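PDB 4F4F: threonine synthase from Brucella melitensis bv. 1, which probably catalyses the pyridoxal-phosphate-dependent conversion of O-phospho-L-homoserine and water into L-threonine and phosphate, the last step of threonine biosynthesis. Local coordinates for residues Gly366-Val380 with Leu388-Lys402. Residues are numbered along the deposited sequence; the frame is centred on the assembly and turned at random.
Sequences GRSTVDETAATIESV and LDPHSAIGVKVAREK. With PLP (pyridoxal-5'-phosphate), chain C.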
loop_
_atom_site.group_PDB
_atom_site.type_symbol
_atom_site.label_atom_id
_atom_site.label_comp_id
_atom_site.label_asym_id
_atom_site.label_seq_id
_atom_site.Cartn_x
_atom_site.Cartn_y
_atom_site.Cartn_z
ATOM N N GLY A 366 18.020 -1.925 4.365
ATOM C CA GLY A 366 18.556 -3.024 5.154
ATOM C C GLY A 366 17.535 -4.133 5.238
ATOM O O GLY A 366 16.367 -3.975 4.812
ATOM N N ARG A 367 17.987 -5.222 5.827
ATOM C CA ARG A 367 17.268 -6.454 5.890
ATOM C C ARG A 367 17.170 -6.923 7.329
ATOM O O ARG A 367 18.037 -6.618 8.145
ATOM C CB ARG A 367 18.057 -7.467 5.081
ATOM C CG ARG A 367 17.370 -8.768 4.819
ATOM C CD ARG A 367 18.353 -9.774 4.230
ATOM N NE ARG A 367 19.417 -10.115 5.177
ATOM C CZ ARG A 367 20.419 -10.962 4.933
ATOM N NH1 ARG A 367 20.495 -11.601 3.771
ATOM N NH2 ARG A 367 21.329 -11.189 5.872
ATOM N N SER A 368 16.126 -7.693 7.627
ATOM C CA SER A 368 15.994 -8.364 8.943
ATOM C C SER A 368 15.533 -9.808 8.706
ATOM O O SER A 368 14.498 -10.032 8.068
ATOM C CB SER A 368 14.982 -7.639 9.830
ATOM O OG SER A 368 14.860 -8.242 11.118
ATOM N N THR A 369 16.321 -10.763 9.176
ATOM C CA THR A 369 15.952 -12.181 9.087
ATOM C C THR A 369 14.836 -12.491 10.086
ATOM O O THR A 369 14.522 -11.682 10.973
ATOM C CB THR A 369 17.146 -13.076 9.448
ATOM O OG1 THR A 369 17.526 -12.814 10.799
ATOM C CG2 THR A 369 18.342 -12.830 8.491
ATOM N N VAL A 370 14.275 -13.688 9.974
ATOM C CA VAL A 370 13.226 -14.121 10.887
ATOM C C VAL A 370 13.694 -14.036 12.337
ATOM O O VAL A 370 12.981 -13.518 13.165
ATOM C CB VAL A 370 12.728 -15.546 10.532
ATOM C CG1 VAL A 370 11.985 -16.178 11.711
ATOM C CG2 VAL A 370 11.866 -15.495 9.265
ATOM N N ASP A 371 14.903 -14.503 12.639
ATOM C CA ASP A 371 15.420 -14.475 14.012
ATOM C C ASP A 371 15.673 -13.038 14.516
ATOM O O ASP A 371 15.406 -12.722 15.674
ATOM C CB ASP A 371 16.713 -15.303 14.124
ATOM C CG ASP A 371 16.455 -16.809 14.061
ATOM O OD1 ASP A 371 15.273 -17.220 14.083
ATOM O OD2 ASP A 371 17.421 -17.582 14.018
ATOM N N GLU A 372 16.202 -12.196 13.641
ATOM C CA GLU A 372 16.462 -10.792 13.976
ATOM C C GLU A 372 15.158 -10.074 14.242
ATOM O O GLU A 372 15.053 -9.298 15.173
ATOM C CB GLU A 372 17.208 -10.096 12.845
ATOM C CG GLU A 372 18.664 -10.506 12.761
ATOM C CD GLU A 372 19.332 -10.147 11.452
ATOM O OE1 GLU A 372 18.680 -9.668 10.519
ATOM O OE2 GLU A 372 20.546 -10.403 11.328
ATOM N N THR A 373 14.157 -10.351 13.415
ATOM C CA THR A 373 12.824 -9.761 13.592
ATOM C C THR A 373 12.210 -10.202 14.935
ATOM O O THR A 373 11.683 -9.366 15.682
ATOM C CB THR A 373 11.903 -10.143 12.426
ATOM O OG1 THR A 373 12.494 -9.750 11.164
ATOM C CG2 THR A 373 10.551 -9.506 12.562
ATOM N N ALA A 374 12.275 -11.500 15.257
ATOM C CA ALA A 374 11.779 -11.979 16.556
ATOM C C ALA A 374 12.493 -11.292 17.738
ATOM O O ALA A 374 11.869 -10.930 18.740
ATOM C CB ALA A 374 11.896 -13.491 16.660
ATOM N N ALA A 375 13.817 -11.163 17.618
ATOM C CA ALA A 375 14.636 -10.589 18.675
ATOM C C ALA A 375 14.199 -9.128 18.920
ATOM O O ALA A 375 14.119 -8.699 20.057
ATOM C CB ALA A 375 16.127 -10.684 18.309
ATOM N N THR A 376 13.922 -8.398 17.838
ATOM C CA THR A 376 13.422 -7.026 17.911
ATOM C C THR A 376 12.062 -6.949 18.590
ATOM O O THR A 376 11.858 -6.117 19.490
ATOM C CB THR A 376 13.358 -6.410 16.517
ATOM O OG1 THR A 376 14.632 -6.602 15.869
ATOM C CG2 THR A 376 13.014 -4.918 16.580
ATOM N N ILE A 377 11.137 -7.839 18.248
ATOM C CA ILE A 377 9.829 -7.841 18.970
ATOM C C ILE A 377 10.056 -8.022 20.472
ATOM O O ILE A 377 9.527 -7.288 21.291
ATOM C CB ILE A 377 8.829 -8.918 18.459
ATOM C CG1 ILE A 377 8.444 -8.677 16.979
ATOM C CG2 ILE A 377 7.590 -8.942 19.355
ATOM C CD1 ILE A 377 7.696 -9.826 16.329
ATOM N N GLU A 378 10.871 -9.001 20.834
ATOM C CA GLU A 378 11.088 -9.300 22.237
ATOM C C GLU A 378 11.787 -8.151 22.976
ATOM O O GLU A 378 11.352 -7.802 24.061
ATOM C CB GLU A 378 11.840 -10.620 22.390
ATOM C CG GLU A 378 11.749 -11.200 23.791
ATOM C CD GLU A 378 12.754 -10.598 24.738
ATOM O OE1 GLU A 378 13.752 -10.002 24.264
ATOM O OE2 GLU A 378 12.568 -10.736 25.961
ATOM N N SER A 379 12.819 -7.533 22.382
ATOM C CA SER A 379 13.523 -6.437 23.063
ATOM C C SER A 379 12.663 -5.196 23.220
ATOM O O SER A 379 12.673 -4.609 24.278
ATOM C CB SER A 379 14.874 -6.028 22.428
ATOM O OG SER A 379 14.694 -5.466 21.170
ATOM N N VAL A 380 11.949 -4.794 22.177
ATOM C CA VAL A 380 11.058 -3.625 22.282
ATOM C C VAL A 380 9.932 -3.846 23.323
ATOM O O VAL A 380 9.605 -2.934 24.093
ATOM C CB VAL A 380 10.515 -3.172 20.920
ATOM C CG1 VAL A 380 9.586 -1.984 21.081
ATOM C CG2 VAL A 380 11.665 -2.780 19.995
ATOM N N LEU A 388 5.243 -5.029 18.923
ATOM C CA LEU A 388 5.281 -4.934 17.462
ATOM C C LEU A 388 4.841 -6.234 16.768
ATOM O O LEU A 388 5.153 -7.347 17.207
ATOM C CB LEU A 388 6.715 -4.643 16.995
ATOM C CG LEU A 388 7.338 -3.308 17.385
ATOM C CD1 LEU A 388 8.831 -3.446 17.670
ATOM C CD2 LEU A 388 7.039 -2.250 16.307
ATOM N N ASP A 389 4.185 -6.064 15.627
ATOM C CA ASP A 389 4.013 -7.148 14.678
ATOM C C ASP A 389 5.377 -7.361 13.958
ATOM O O ASP A 389 6.307 -6.534 14.072
ATOM C CB ASP A 389 2.845 -6.852 13.701
ATOM C CG ASP A 389 3.316 -6.540 12.298
ATOM O OD1 ASP A 389 3.183 -7.410 11.425
ATOM O OD2 ASP A 389 3.834 -5.429 12.077
ATOM N N PRO A 390 5.505 -8.445 13.191
ATOM C CA PRO A 390 6.803 -8.724 12.536
ATOM C C PRO A 390 7.216 -7.737 11.433
ATOM O O PRO A 390 8.369 -7.345 11.388
ATOM C CB PRO A 390 6.630 -10.133 11.967
ATOM C CG PRO A 390 5.201 -10.498 12.141
ATOM C CD PRO A 390 4.576 -9.584 13.122
ATOM N N HIS A 391 6.280 -7.307 10.592
ATOM C CA HIS A 391 6.595 -6.340 9.553
ATOM C C HIS A 391 7.128 -5.057 10.199
ATOM O O HIS A 391 8.161 -4.509 9.790
ATOM C CB HIS A 391 5.368 -6.014 8.689
ATOM C CG HIS A 391 4.674 -7.212 8.083
ATOM N ND1 HIS A 391 3.779 -7.968 8.763
ATOM C CD2 HIS A 391 4.744 -7.751 6.806
ATOM C CE1 HIS A 391 3.307 -8.927 7.958
ATOM N NE2 HIS A 391 3.911 -8.802 6.761
ATOM N N SER A 392 6.429 -4.575 11.216
ATOM C CA SER A 392 6.826 -3.354 11.907
ATOM C C SER A 392 8.147 -3.505 12.646
ATOM O O SER A 392 8.967 -2.589 12.660
ATOM C CB SER A 392 5.743 -2.942 12.892
ATOM O OG SER A 392 4.474 -2.856 12.248
ATOM N N ALA A 393 8.379 -4.684 13.208
ATOM C CA ALA A 393 9.640 -4.952 13.868
ATOM C C ALA A 393 10.806 -4.930 12.884
ATOM O O ALA A 393 11.902 -4.507 13.244
ATOM C CB ALA A 393 9.581 -6.272 14.629
ATOM N N ILE A 394 10.589 -5.414 11.656
ATOM C CA ILE A 394 11.582 -5.256 10.593
ATOM C C ILE A 394 11.965 -3.804 10.438
ATOM O O ILE A 394 13.144 -3.464 10.442
ATOM C CB ILE A 394 11.126 -5.899 9.256
ATOM C CG1 ILE A 394 11.102 -7.427 9.459
ATOM C CG2 ILE A 394 12.078 -5.522 8.104
ATOM C CD1 ILE A 394 10.571 -8.281 8.305
ATOM N N GLY A 395 10.975 -2.936 10.311
ATOM C CA GLY A 395 11.224 -1.509 10.311
ATOM C C GLY A 395 12.091 -0.995 11.445
ATOM O O GLY A 395 13.015 -0.202 11.212
ATOM N N VAL A 396 11.797 -1.402 12.673
ATOM C CA VAL A 396 12.580 -0.932 13.839
ATOM C C VAL A 396 14.015 -1.457 13.774
ATOM O O VAL A 396 14.968 -0.702 13.904
ATOM C CB VAL A 396 11.919 -1.294 15.187
ATOM C CG1 VAL A 396 12.813 -0.904 16.352
ATOM C CG2 VAL A 396 10.547 -0.631 15.329
ATOM N N LYS A 397 14.183 -2.742 13.518
ATOM C CA LYS A 397 15.526 -3.308 13.393
ATOM C C LYS A 397 16.392 -2.521 12.372
ATOM O O LYS A 397 17.543 -2.113 12.659
ATOM C CB LYS A 397 15.436 -4.785 12.984
ATOM C CG LYS A 397 16.762 -5.515 12.959
ATOM C CD LYS A 397 17.539 -5.425 11.666
ATOM C CE LYS A 397 18.672 -6.453 11.663
ATOM N NZ LYS A 397 19.422 -6.470 10.380
ATOM N N VAL A 398 15.852 -2.345 11.176
ATOM C CA VAL A 398 16.609 -1.715 10.090
ATOM C C VAL A 398 16.831 -0.219 10.377
ATOM O O VAL A 398 17.904 0.331 10.089
ATOM C CB VAL A 398 15.898 -1.933 8.728
ATOM C CG1 VAL A 398 16.533 -1.105 7.602
ATOM C CG2 VAL A 398 15.856 -3.412 8.365
ATOM N N ALA A 399 15.803 0.451 10.916
ATOM C CA ALA A 399 15.918 1.865 11.310
ATOM C C ALA A 399 17.118 2.026 12.242
ATOM O O ALA A 399 17.912 2.916 12.057
ATOM C CB ALA A 399 14.662 2.344 12.006
ATOM N N ARG A 400 17.263 1.147 13.228
ATOM C CA ARG A 400 18.339 1.282 14.211
ATOM C C ARG A 400 19.711 0.966 13.623
ATOM O O ARG A 400 20.694 1.535 14.038
ATOM C CB ARG A 400 18.058 0.416 15.445
ATOM C CG ARG A 400 16.819 0.879 16.185
ATOM C CD ARG A 400 16.399 -0.060 17.300
ATOM N NE ARG A 400 15.307 0.505 18.083
ATOM C CZ ARG A 400 14.791 -0.024 19.197
ATOM N NH1 ARG A 400 15.220 -1.173 19.677
ATOM N NH2 ARG A 400 13.819 0.597 19.845
ATOM N N GLU A 401 19.762 0.061 12.658
ATOM C CA GLU A 401 20.999 -0.271 11.973
ATOM C C GLU A 401 21.435 0.811 10.992
ATOM O O GLU A 401 22.611 1.107 10.877
ATOM C CB GLU A 401 20.803 -1.582 11.197
ATOM C CG GLU A 401 22.088 -2.201 10.642
ATOM C CD GLU A 401 21.818 -3.462 9.835
ATOM O OE1 GLU A 401 20.647 -3.779 9.562
ATOM O OE2 GLU A 401 22.786 -4.155 9.480
ATOM N N LYS A 402 20.473 1.382 10.264
ATOM C CA LYS A 402 20.789 2.242 9.139
ATOM C C LYS A 402 20.688 3.716 9.444
ATOM O O LYS A 402 21.121 4.503 8.641
ATOM C CB LYS A 402 19.856 1.943 7.968
ATOM C CG LYS A 402 19.999 0.551 7.403
ATOM C CD LYS A 402 21.291 0.432 6.626
ATOM C CE LYS A 402 21.956 -0.876 6.930
ATOM N NZ LYS A 402 23.060 -1.106 5.981
HETATM N N1 PLP C . 3.758 -4.325 5.815
HETATM C C2 PLP C . 2.446 -4.776 5.804
HETATM C C2A PLP C . 1.688 -5.195 7.044
HETATM C C3 PLP C . 1.710 -4.836 4.507
HETATM O O3 PLP C . 0.401 -5.274 4.494
HETATM C C4 PLP C . 2.468 -4.421 3.272
HETATM C C4A PLP C . 1.850 -4.422 1.911
HETATM C C5 PLP C . 3.868 -3.944 3.402
HETATM C C6 PLP C . 4.430 -3.916 4.700
HETATM C C5A PLP C . 4.623 -3.468 2.143
HETATM O O4P PLP C . 4.035 -2.265 1.495
HETATM P P PLP C . 4.464 -1.648 0.032
HETATM O O1P PLP C . 5.978 -1.513 0.082
HETATM O O2P PLP C . 3.974 -2.690 -0.952
HETATM O O3P PLP C . 3.756 -0.322 -0.152
HETATM O O HOH W 1 20.639 -4.928 6.938
HETATM O O HOH W 2 21.571 -8.113 10.936
HETATM O O HOH W 3 7.515 -5.506 20.479
#
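K397 of helix 390-402 meets R367 at the end of strand 363-367 and E372 in the first turn of helix 370-384, an example of one lysine tying a strand end and a helix start to a second helix. Its NZ donates to R367 O at 2.6 Å, nearly along the C=O axis. A salt-bridge network with E372 and E401 completes its surroundings, the bond from K397 NZ to E372 OE1 being weak at 3.3 Å. The chain leaves CA with CG anti to the backbone N and then bends (chi2 -87°), running alongside T376 OG1 and S368 OG before it reaches the carbonyl. Deeper in, the helices cross at 89°. A393 sits at the crossing, its CB 3.5 Å from I377 CG1. T373 lays OG1 against I394 CG1, 3.2 Å away, and CG2 against P390 O. V380 packs across the CD1 branch of L388.

In the second shell, T369 and E372 form a capping box, whose T369 N bond (2.9 Å) goes to the same E372 OE1 that K397 meets and would help fix that oxygen. D389 caps the other helix and accepts from H391 ND1 through the syn lone pair of OD1, in the ring plane; PLP C2A lies over one face of that ring. Helix 390-402, carrying H391 of the cofactor pocket, lies against helix 370-384 and edge strand 363-367, where V398 packs on G366. V398 also touches strand 278-285, V396 strand 409-413, and I377 and P390 helix 421-428.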